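Local coordinates for protein alkylhalidase CmlS (Streptomyces venezuelae, PDB 3I3L) that is a flavin-dependent halogenase of chloramphenicol biosynthesis and binds FAD, to which it can be covalently linked, at residues V49-R54 with L133-A138; L77-K82 with R139-T144. All blocks are in the same frame, centred on the assembly; numbering follows the deposited sequence.

How the interactions relate
Both interactions lie in the FAD-binding domain, with centres about 10 Å apart. They share helix 127-140. Interaction 1 uses its last turns, at 133-138, against strand 48-52. Interaction 2 uses the end of that helix and the turn after it. Along the chain the order is 49-54, 77-82, 133-138, 139-144, so the two contacts interleave. After the turn the chain enters strand 144-146, which lies parallel to 48-52 at one edge of the six-stranded mixed sheet. The I51 N to T144 O contact, a probable hydrogen bond, ties the two contacts together. Helix 127-140 thus packs on the strand whose end binds the FAD ribose, and interaction 2 joins its end to the turn before helix 80-86.

Interaction 1: residues V49-R54 with L133-A138. With FAD (flavin-adenine dinucleotide), chain B.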
ATOM      1  N   VAL A  49      21.190  13.737  -9.059  1.00 29.05           N
ATOM      2  CA  VAL A  49      20.381  12.616  -9.560  1.00 27.14           C
ATOM      3  C   VAL A  49      20.451  12.463 -11.073  1.00 28.42           C
ATOM      4  O   VAL A  49      20.329  13.446 -11.809  1.00 28.17           O
ATOM      5  CB  VAL A  49      18.904  12.728  -9.109  1.00 27.14           C
ATOM      6  CG1 VAL A  49      18.114  11.610  -9.697  1.00 28.03           C
ATOM      7  CG2 VAL A  49      18.798  12.708  -7.560  1.00 27.36           C
ATOM      8  N   THR A  50      20.598  11.223 -11.535  1.00 27.83           N
ATOM      9  CA  THR A  50      20.349  10.904 -12.944  1.00 29.52           C
ATOM     10  C   THR A  50      19.279   9.781 -13.126  1.00 28.61           C
ATOM     11  O   THR A  50      19.385   8.750 -12.527  1.00 26.06           O
ATOM     12  CB  THR A  50      21.677  10.603 -13.677  1.00 30.13           C
ATOM     13  OG1 THR A  50      22.516  11.790 -13.629  1.00 32.08           O
ATOM     14  CG2 THR A  50      21.419  10.238 -15.127  1.00 30.70           C
ATOM     15  N   ILE A  51      18.281  10.004 -13.984  1.00 28.56           N
ATOM     16  CA  ILE A  51      17.255   9.014 -14.228  1.00 28.21           C
ATOM     17  C   ILE A  51      17.355   8.474 -15.642  1.00 30.28           C
ATOM     18  O   ILE A  51      17.242   9.253 -16.614  1.00 30.96           O
ATOM     19  CB  ILE A  51      15.834   9.608 -14.048  1.00 27.08           C
ATOM     20  CG1 ILE A  51      15.663  10.191 -12.630  1.00 25.08           C
ATOM     21  CG2 ILE A  51      14.828   8.550 -14.369  1.00 27.31           C
ATOM     22  CD1 ILE A  51      14.352  10.969 -12.410  1.00 27.23           C
ATOM     23  N   TYR A  52      17.508   7.145 -15.755  1.00 28.29           N
ATOM     24  CA  TYR A  52      17.549   6.423 -17.021  1.00 27.24           C
ATOM     25  C   TYR A  52      16.242   5.655 -17.239  1.00 28.43           C
ATOM     26  O   TYR A  52      15.927   4.759 -16.467  1.00 27.52           O
ATOM     27  CB  TYR A  52      18.692   5.417 -17.005  1.00 27.40           C
ATOM     28  CG  TYR A  52      20.054   6.036 -16.747  1.00 29.43           C
ATOM     29  CD1 TYR A  52      20.819   6.572 -17.805  1.00 32.33           C
ATOM     30  CD2 TYR A  52      20.575   6.094 -15.471  1.00 29.49           C
ATOM     31  CE1 TYR A  52      22.055   7.154 -17.602  1.00 34.68           C
ATOM     32  CE2 TYR A  52      21.820   6.691 -15.228  1.00 33.89           C
ATOM     33  CZ  TYR A  52      22.551   7.222 -16.317  1.00 36.75           C
ATOM     34  OH  TYR A  52      23.741   7.815 -16.126  1.00 33.13           O
ATOM     35  N   GLU A  53      15.454   6.066 -18.246  1.00 28.62           N
ATOM     36  CA  GLU A  53      14.193   5.446 -18.597  1.00 29.90           C
ATOM     37  C   GLU A  53      14.298   4.846 -19.997  1.00 32.25           C
ATOM     38  O   GLU A  53      14.686   5.551 -20.950  1.00 31.55           O
ATOM     39  CB  GLU A  53      13.087   6.506 -18.532  1.00 29.14           C
ATOM     40  CG  GLU A  53      11.755   6.115 -19.211  1.00 30.18           C
ATOM     41  CD  GLU A  53      11.148   4.830 -18.651  1.00 32.78           C
ATOM     42  OE1 GLU A  53      10.929   4.776 -17.428  1.00 33.07           O
ATOM     43  OE2 GLU A  53      10.906   3.868 -19.419  1.00 29.94           O
ATOM     44  N   ARG A  54      13.992   3.555 -20.144  1.00 33.13           N
ATOM     45  CA  ARG A  54      14.188   2.904 -21.482  1.00 33.62           C
ATOM     46  C   ARG A  54      13.172   3.376 -22.537  1.00 34.56           C
ATOM     47  O   ARG A  54      13.415   3.253 -23.749  1.00 33.77           O
ATOM     48  CB  ARG A  54      14.085   1.378 -21.370  1.00 36.07           C
ATOM     49  CG  ARG A  54      12.711   0.916 -20.836  1.00 37.34           C
ATOM     50  CD  ARG A  54      12.592  -0.589 -20.744  1.00 41.75           C
ATOM     51  NE  ARG A  54      11.219  -0.972 -20.322  1.00 45.13           N
ATOM     52  CZ  ARG A  54      10.862  -2.207 -19.960  1.00 51.42           C
ATOM     53  NH1 ARG A  54      11.788  -3.198 -19.948  1.00 50.65           N
ATOM     54  NH2 ARG A  54       9.594  -2.453 -19.572  1.00 51.91           N
ATOM     55  N   LEU A 133       4.119  13.693 -16.317  1.00 32.16           N
ATOM     56  CA  LEU A 133       4.036  14.931 -15.557  1.00 34.07           C
ATOM     57  C   LEU A 133       5.103  14.954 -14.432  1.00 34.12           C
ATOM     58  O   LEU A 133       5.786  15.934 -14.255  1.00 34.76           O
ATOM     59  CB  LEU A 133       2.615  15.083 -14.990  1.00 33.70           C
ATOM     60  CG  LEU A 133       2.043  16.250 -14.168  1.00 37.46           C
ATOM     61  CD1 LEU A 133       2.576  16.297 -12.774  1.00 41.06           C
ATOM     62  CD2 LEU A 133       2.256  17.591 -14.855  1.00 45.42           C
ATOM     63  N   LEU A 134       5.244  13.850 -13.707  1.00 32.95           N
ATOM     64  CA  LEU A 134       6.279  13.687 -12.712  1.00 29.78           C
ATOM     65  C   LEU A 134       7.669  13.781 -13.290  1.00 30.43           C
ATOM     66  O   LEU A 134       8.567  14.428 -12.705  1.00 29.77           O
ATOM     67  CB  LEU A 134       6.154  12.331 -12.039  1.00 28.55           C
ATOM     68  CG  LEU A 134       4.874  12.015 -11.267  1.00 28.95           C
ATOM     69  CD1 LEU A 134       5.085  10.741 -10.375  1.00 27.29           C
ATOM     70  CD2 LEU A 134       4.458  13.172 -10.381  1.00 31.44           C
ATOM     71  N   LEU A 135       7.868  13.140 -14.424  1.00 30.08           N
ATOM     72  CA  LEU A 135       9.186  13.085 -14.993  1.00 30.85           C
ATOM     73  C   LEU A 135       9.633  14.473 -15.517  1.00 31.79           C
ATOM     74  O   LEU A 135      10.778  14.857 -15.355  1.00 31.96           O
ATOM     75  CB  LEU A 135       9.261  12.002 -16.096  1.00 29.80           C
ATOM     76  CG  LEU A 135      10.704  11.595 -16.461  1.00 29.77           C
ATOM     77  CD1 LEU A 135      11.505  11.152 -15.164  1.00 31.15           C
ATOM     78  CD2 LEU A 135      10.715  10.498 -17.515  1.00 30.25           C
ATOM     79  N   ASP A 136       8.718  15.186 -16.166  1.00 32.72           N
ATOM     80  CA  ASP A 136       8.939  16.544 -16.643  1.00 32.72           C
ATOM     81  C   ASP A 136       9.149  17.479 -15.478  1.00 33.71           C
ATOM     82  O   ASP A 136       9.963  18.367 -15.536  1.00 34.22           O
ATOM     83  CB  ASP A 136       7.731  17.002 -17.480  1.00 31.56           C
ATOM     84  CG  ASP A 136       7.686  16.344 -18.827  1.00 31.33           C
ATOM     85  OD1 ASP A 136       8.620  15.603 -19.171  1.00 31.80           O
ATOM     86  OD2 ASP A 136       6.691  16.542 -19.566  1.00 37.11           O
ATOM     87  N   GLU A 137       8.402  17.289 -14.397  1.00 34.51           N
ATOM     88  CA  GLU A 137       8.736  18.041 -13.202  1.00 35.24           C
ATOM     89  C   GLU A 137      10.196  17.818 -12.782  1.00 34.44           C
ATOM     90  O   GLU A 137      10.914  18.794 -12.518  1.00 35.22           O
ATOM     91  CB  GLU A 137       7.744  17.777 -12.069  1.00 36.58           C
ATOM     92  CG  GLU A 137       8.055  18.576 -10.865  1.00 39.02           C
ATOM     93  CD  GLU A 137       7.925  20.064 -11.117  1.00 43.59           C
ATOM     94  OE1 GLU A 137       7.037  20.435 -11.916  1.00 41.81           O
ATOM     95  OE2 GLU A 137       8.696  20.843 -10.484  1.00 44.40           O
ATOM     96  N   ALA A 138      10.657  16.557 -12.785  1.00 33.34           N
ATOM     97  CA  ALA A 138      12.056  16.240 -12.416  1.00 34.10           C
ATOM     98  C   ALA A 138      13.052  17.019 -13.295  1.00 35.66           C
ATOM     99  O   ALA A 138      13.991  17.665 -12.764  1.00 35.43           O
ATOM    100  CB  ALA A 138      12.357  14.736 -12.484  1.00 31.95           C
TER
HETATM  101  PA  FAD B 600       6.493   1.115 -13.310  1.00 22.91           P
HETATM  102  O1A FAD B 600       6.455  -0.194 -14.066  1.00 23.40           O
HETATM  103  O2A FAD B 600       5.239   1.917 -13.305  1.00 26.26           O
HETATM  104  O5B FAD B 600       7.711   2.011 -13.925  1.00 28.34           O
HETATM  105  C5B FAD B 600       8.969   1.424 -14.190  1.00 26.26           C
HETATM  106  C4B FAD B 600       9.671   2.092 -15.394  1.00 24.76           C
HETATM  107  O4B FAD B 600      10.983   1.495 -15.517  1.00 25.06           O
HETATM  108  C3B FAD B 600       8.959   1.848 -16.703  1.00 27.75           C
HETATM  109  O3B FAD B 600       8.592   3.067 -17.274  1.00 28.16           O
HETATM  110  C2B FAD B 600       9.992   1.131 -17.587  1.00 29.50           C
HETATM  111  O2B FAD B 600      10.010   1.661 -18.875  1.00 32.68           O
HETATM  112  C1B FAD B 600      11.314   1.394 -16.882  1.00 25.25           C
HETATM  113  N9A FAD B 600      12.360   0.396 -17.006  1.00 28.90           N
HETATM  114  C8A FAD B 600      12.242  -0.955 -16.866  1.00 29.05           C
HETATM  115  N7A FAD B 600      13.462  -1.514 -17.023  1.00 29.98           N
HETATM  116  C5A FAD B 600      14.351  -0.547 -17.346  1.00 28.89           C
HETATM  117  C6A FAD B 600      15.705  -0.584 -17.624  1.00 28.67           C
HETATM  118  N6A FAD B 600      16.376  -1.722 -17.601  1.00 26.64           N
HETATM  119  N1A FAD B 600      16.342   0.603 -17.866  1.00 31.62           N
HETATM  120  C2A FAD B 600      15.668   1.799 -17.880  1.00 24.68           C
HETATM  121  N3A FAD B 600      14.338   1.817 -17.593  1.00 27.36           N
HETATM  122  C4A FAD B 600      13.684   0.665 -17.327  1.00 28.32           C
HETATM  123  N1  FAD B 600      -1.497   0.453  -8.828  1.00 24.52           N
HETATM  124  C2  FAD B 600      -2.289   1.435  -8.257  1.00 25.22           C
HETATM  125  O2  FAD B 600      -1.752   2.221  -7.489  1.00 28.21           O
HETATM  126  N3  FAD B 600      -3.631   1.513  -8.521  1.00 23.49           N
HETATM  127  C4  FAD B 600      -4.230   0.617  -9.367  1.00 26.99           C
HETATM  128  O4  FAD B 600      -5.474   0.729  -9.612  1.00 30.83           O
HETATM  129  C4X FAD B 600      -3.448  -0.397  -9.922  1.00 26.78           C
HETATM  130  N5  FAD B 600      -4.012  -1.298 -10.785  1.00 26.06           N
HETATM  131  C5X FAD B 600      -3.212  -2.228 -11.409  1.00 24.75           C
HETATM  132  C6  FAD B 600      -3.781  -3.163 -12.285  1.00 24.65           C
HETATM  133  C7  FAD B 600      -2.991  -4.139 -12.843  1.00 28.65           C
HETATM  134  C7M FAD B 600      -3.568  -5.149 -13.805  1.00 30.27           C
HETATM  135  C8  FAD B 600      -1.628  -4.134 -12.562  1.00 31.68           C
HETATM  136  C8M FAD B 600      -0.724  -5.099 -13.218  1.00 29.10           C
HETATM  137  C9  FAD B 600      -1.051  -3.236 -11.658  1.00 27.49           C
HETATM  138  C9A FAD B 600      -1.881  -2.278 -11.095  1.00 24.94           C
HETATM  139  N10 FAD B 600      -1.294  -1.369 -10.263  1.00 22.58           N
HETATM  140  C10 FAD B 600      -2.067  -0.465  -9.638  1.00 23.96           C
HETATM  141  C1' FAD B 600       0.133  -1.621  -9.912  1.00 21.76           C
HETATM  142  C2' FAD B 600       0.972  -0.413 -10.258  1.00 22.77           C
HETATM  143  O2' FAD B 600       0.697  -0.068 -11.556  1.00 26.99           O
HETATM  144  C3' FAD B 600       2.453  -0.569 -10.040  1.00 24.44           C
HETATM  145  O3' FAD B 600       2.695  -0.856  -8.680  1.00 22.10           O
HETATM  146  C4' FAD B 600       3.207   0.759 -10.386  1.00 23.57           C
HETATM  147  O4' FAD B 600       3.173   1.033 -11.759  1.00 21.84           O
HETATM  148  C5' FAD B 600       4.674   0.625 -10.002  1.00 19.55           C
HETATM  149  O5' FAD B 600       5.351   1.827 -10.234  1.00 23.74           O
HETATM  150  P   FAD B 600       6.898   1.691 -10.519  1.00 21.58           P
HETATM  151  O1P FAD B 600       7.517   0.758  -9.502  1.00 20.89           O
HETATM  152  O2P FAD B 600       7.504   3.078 -10.701  1.00 28.18           O
HETATM  153  O3P FAD B 600       7.021   0.799 -11.863  1.00 20.22           O
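I51 on strand 48-52 meets L135 on helix 127-140 through their methyl ends. The closest pair is I51 CD1 and L135 CD1, 4.0 Å apart. The two side chains run past each other in opposite directions. I51 CG1 lies anti to the carbonyl carbon (chi1 -58°), and chi2 is extended, which carries CD1 out to the helix. The same methyl comes within 4.3 Å of A138 CB, one turn further on. I51 CD1 thus rests on both residues. The contact is buried and purely apolar. L135 also touches S36 of helix 33-44, so two helices pack together on this face.

Just past the strand, E53 turns to the adenosine ribose of FAD. A bend at chi2 brings its carboxylate to the two hydroxyls. FAD O3B donates to E53 OE1 at 2.9 Å. FAD O2B also meets E53 OE2, but so closely that the exact separation is doubtful. G31 N and S55 N also bond to this carboxylate and help fix its rotation. R54 lies over one face of the adenine. Its guanidinium has FAD C8A over the centre of one face, 3.5 Å above the plane. R54 NE gives a bent bond to FAD O2B at 3.2 Å. An acidic residue at the end of the second strand, gripping the ribose hydroxyls, is the classic dinucleotide-binding feature of the Rossmann-type fold.

Interaction 2: residues L77-K82 with R139-T144; sequences LGLQEK and RSRGIT
R141 reaches L77 with an extended side chain. Its CG is anti to the carbonyl carbon (chi1 -57°), and the chain then runs straight from CG to NE. This carries the guanidinium across to the backbone of the 77-79 turn. Both sides of the contact are helix ends of the Schellman type. G78 follows helix 68-76 and G142 follows helix 127-140. Each glycine has positive phi, with two bonds back into the last turn of its helix. R141 thus sends its side chain from one helix end to the other.

The guanidinium meets L77 O end-on, with two nitrogens on one oxygen. R141 NH2 donates at 2.8 Å to L77 O, and R141 NH1 donates at 2.9 Å to the same atom. Both bonds are bent, as expected when two donors share one acceptor. L77 O lies in the guanidinium plane, and the NH2 approach is in the carbonyl plane. L77 C and G78 C also sit at the guanidinium edge. L79 comes to R141 obliquely, with L79 CG 4.1 Å from R141 NH2.

R141 NE forms a salt bridge with E137 OE2, one turn back on helix 127-140. That bond should help fix the rotation of the guanidinium and neutralise its charge. L79 also packs on E137, and both L79 and R141 touch L40 of helix 33-44. The contact therefore joins the ends of two helices over a third. It is structural packing, with the L77 side chain about 13 Å from the FAD. A water completes the polar link: it accepts from R141 NH2 at 2.8 Å and donates to G78 O at 3.1 Å.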
ATOM      1  N   LEU A  77       6.136  17.598  -2.060  1.00 28.91           N
ATOM      2  CA  LEU A  77       7.228  17.724  -3.007  1.00 31.47           C
ATOM      3  C   LEU A  77       6.949  18.870  -3.988  1.00 33.21           C
ATOM      4  O   LEU A  77       7.732  19.077  -4.919  1.00 32.02           O
ATOM      5  CB  LEU A  77       7.420  16.445  -3.829  1.00 30.60           C
ATOM      6  CG  LEU A  77       8.095  15.243  -3.137  1.00 29.21           C
ATOM      7  CD1 LEU A  77       7.976  13.976  -4.030  1.00 30.24           C
ATOM      8  CD2 LEU A  77       9.549  15.567  -2.791  1.00 27.01           C
ATOM      9  N   GLY A  78       5.814  19.565  -3.814  1.00 34.39           N
ATOM     10  CA  GLY A  78       5.573  20.825  -4.546  1.00 34.93           C
ATOM     11  C   GLY A  78       4.783  20.720  -5.823  1.00 35.75           C
ATOM     12  O   GLY A  78       4.730  21.652  -6.623  1.00 37.25           O
ATOM     13  N   LEU A  79       4.091  19.619  -5.999  1.00 36.05           N
ATOM     14  CA  LEU A  79       3.415  19.405  -7.248  1.00 37.16           C
ATOM     15  C   LEU A  79       1.927  19.801  -7.286  1.00 36.79           C
ATOM     16  O   LEU A  79       1.235  19.595  -8.302  1.00 36.50           O
ATOM     17  CB  LEU A  79       3.629  17.956  -7.635  1.00 36.80           C
ATOM     18  CG  LEU A  79       5.095  17.796  -8.075  1.00 39.10           C
ATOM     19  CD1 LEU A  79       5.605  16.488  -7.603  1.00 43.40           C
ATOM     20  CD2 LEU A  79       5.163  17.881  -9.508  1.00 35.38           C
ATOM     21  N   GLN A  80       1.444  20.346  -6.180  1.00 37.24           N
ATOM     22  CA  GLN A  80      -0.009  20.621  -6.028  1.00 40.53           C
ATOM     23  C   GLN A  80      -0.658  21.418  -7.171  1.00 41.45           C
ATOM     24  O   GLN A  80      -1.752  21.079  -7.634  1.00 41.31           O
ATOM     25  CB  GLN A  80      -0.323  21.307  -4.722  1.00 40.05           C
ATOM     26  CG  GLN A  80      -1.715  21.077  -4.354  1.00 43.12           C
ATOM     27  CD  GLN A  80      -2.034  19.586  -4.299  1.00 45.76           C
ATOM     28  OE1 GLN A  80      -1.481  18.838  -3.470  1.00 43.37           O
ATOM     29  NE2 GLN A  80      -2.953  19.152  -5.166  1.00 45.47           N
ATOM     30  N   GLU A  81       0.001  22.486  -7.591  1.00 42.68           N
ATOM     31  CA  GLU A  81      -0.551  23.346  -8.627  1.00 44.01           C
ATOM     32  C   GLU A  81      -0.567  22.617  -9.961  1.00 42.74           C
ATOM     33  O   GLU A  81      -1.585  22.623 -10.623  1.00 43.66           O
ATOM     34  CB  GLU A  81       0.292  24.612  -8.757  1.00 45.51           C
ATOM     35  CG  GLU A  81       0.156  25.557  -7.588  1.00 52.26           C
ATOM     36  CD  GLU A  81       0.450  26.973  -8.022  1.00 61.85           C
ATOM     37  OE1 GLU A  81       1.655  27.281  -8.251  1.00 64.07           O
ATOM     38  OE2 GLU A  81      -0.533  27.760  -8.159  1.00 65.85           O
ATOM     39  N   LYS A  82       0.552  21.987 -10.356  1.00 41.59           N
ATOM     40  CA  LYS A  82       0.575  21.207 -11.589  1.00 41.01           C
ATOM     41  C   LYS A  82      -0.519  20.130 -11.584  1.00 41.31           C
ATOM     42  O   LYS A  82      -1.206  19.912 -12.595  1.00 41.90           O
ATOM     43  CB  LYS A  82       1.968  20.631 -11.892  1.00 40.42           C
ATOM     44  CG  LYS A  82       2.885  21.608 -12.734  1.00 42.93           C
ATOM     45  CD  LYS A  82       4.205  20.979 -13.204  1.00 47.45           C
ATOM     46  CE  LYS A  82       4.152  20.418 -14.698  1.00 52.28           C
ATOM     47  NZ  LYS A  82       5.175  19.261 -15.076  1.00 45.96           N
ATOM     48  N   ARG A 139      12.818  16.987 -14.618  1.00 37.25           N
ATOM     49  CA  ARG A 139      13.605  17.757 -15.591  1.00 38.71           C
ATOM     50  C   ARG A 139      13.709  19.232 -15.209  1.00 38.29           C
ATOM     51  O   ARG A 139      14.794  19.772 -15.144  1.00 38.99           O
ATOM     52  CB  ARG A 139      12.993  17.650 -17.003  1.00 40.18           C
ATOM     53  CG  ARG A 139      13.469  16.435 -17.813  1.00 41.82           C
ATOM     54  CD  ARG A 139      12.938  16.513 -19.237  1.00 43.75           C
ATOM     55  NE  ARG A 139      12.822  15.197 -19.857  1.00 40.33           N
ATOM     56  CZ  ARG A 139      13.781  14.636 -20.572  1.00 41.67           C
ATOM     57  NH1 ARG A 139      14.918  15.296 -20.772  1.00 45.01           N
ATOM     58  NH2 ARG A 139      13.623  13.423 -21.088  1.00 39.23           N
ATOM     59  N   SER A 140      12.567  19.861 -14.971  1.00 38.58           N
ATOM     60  CA  SER A 140      12.461  21.277 -14.623  1.00 38.98           C
ATOM     61  C   SER A 140      13.233  21.633 -13.394  1.00 39.49           C
ATOM     62  O   SER A 140      13.456  22.814 -13.144  1.00 40.87           O
ATOM     63  CB  SER A 140      11.010  21.650 -14.346  1.00 38.00           C
ATOM     64  OG  SER A 140      10.317  21.678 -15.568  1.00 45.77           O
ATOM     65  N   ARG A 141      13.602  20.656 -12.571  1.00 38.77           N
ATOM     66  CA  ARG A 141      14.336  21.022 -11.374  1.00 37.14           C
ATOM     67  C   ARG A 141      15.830  20.831 -11.597  1.00 35.95           C
ATOM     68  O   ARG A 141      16.651  21.015 -10.686  1.00 35.86           O
ATOM     69  CB  ARG A 141      13.802  20.308 -10.143  1.00 37.29           C
ATOM     70  CG  ARG A 141      12.333  20.573  -9.909  1.00 36.96           C
ATOM     71  CD  ARG A 141      11.747  19.841  -8.738  1.00 37.84           C
ATOM     72  NE  ARG A 141      10.314  20.176  -8.561  1.00 34.19           N
ATOM     73  CZ  ARG A 141       9.630  19.917  -7.449  1.00 32.93           C
ATOM     74  NH1 ARG A 141      10.236  19.310  -6.448  1.00 29.81           N
ATOM     75  NH2 ARG A 141       8.340  20.262  -7.344  1.00 31.17           N
ATOM     76  N   GLY A 142      16.171  20.459 -12.821  1.00 35.55           N
ATOM     77  CA  GLY A 142      17.593  20.323 -13.214  1.00 36.48           C
ATOM     78  C   GLY A 142      18.153  18.917 -12.996  1.00 36.68           C
ATOM     79  O   GLY A 142      19.350  18.690 -13.188  1.00 37.47           O
ATOM     80  N   ILE A 143      17.271  17.981 -12.611  1.00 35.65           N
ATOM     81  CA  ILE A 143      17.574  16.551 -12.587  1.00 33.45           C
ATOM     82  C   ILE A 143      17.801  16.111 -13.984  1.00 34.61           C
ATOM     83  O   ILE A 143      17.004  16.425 -14.876  1.00 37.02           O
ATOM     84  CB  ILE A 143      16.399  15.681 -11.956  1.00 30.37           C
ATOM     85  CG1 ILE A 143      16.276  15.962 -10.447  1.00 29.03           C
ATOM     86  CG2 ILE A 143      16.653  14.257 -12.214  1.00 30.42           C
ATOM     87  CD1 ILE A 143      14.787  15.788  -9.835  1.00 30.80           C
ATOM     88  N   THR A 144      18.874  15.348 -14.183  1.00 33.75           N
ATOM     89  CA  THR A 144      19.207  14.822 -15.504  1.00 34.34           C
ATOM     90  C   THR A 144      18.333  13.626 -15.853  1.00 34.98           C
ATOM     91  O   THR A 144      18.274  12.650 -15.079  1.00 36.12           O
ATOM     92  CB  THR A 144      20.716  14.353 -15.518  1.00 34.98           C
ATOM     93  OG1 THR A 144      21.546  15.426 -15.064  1.00 36.59           O
ATOM     94  CG2 THR A 144      21.157  13.904 -16.944  1.00 34.35           C
TER
HETATM   95  O   HOH W   1       7.097  22.540  -8.474  1.00 56.38           O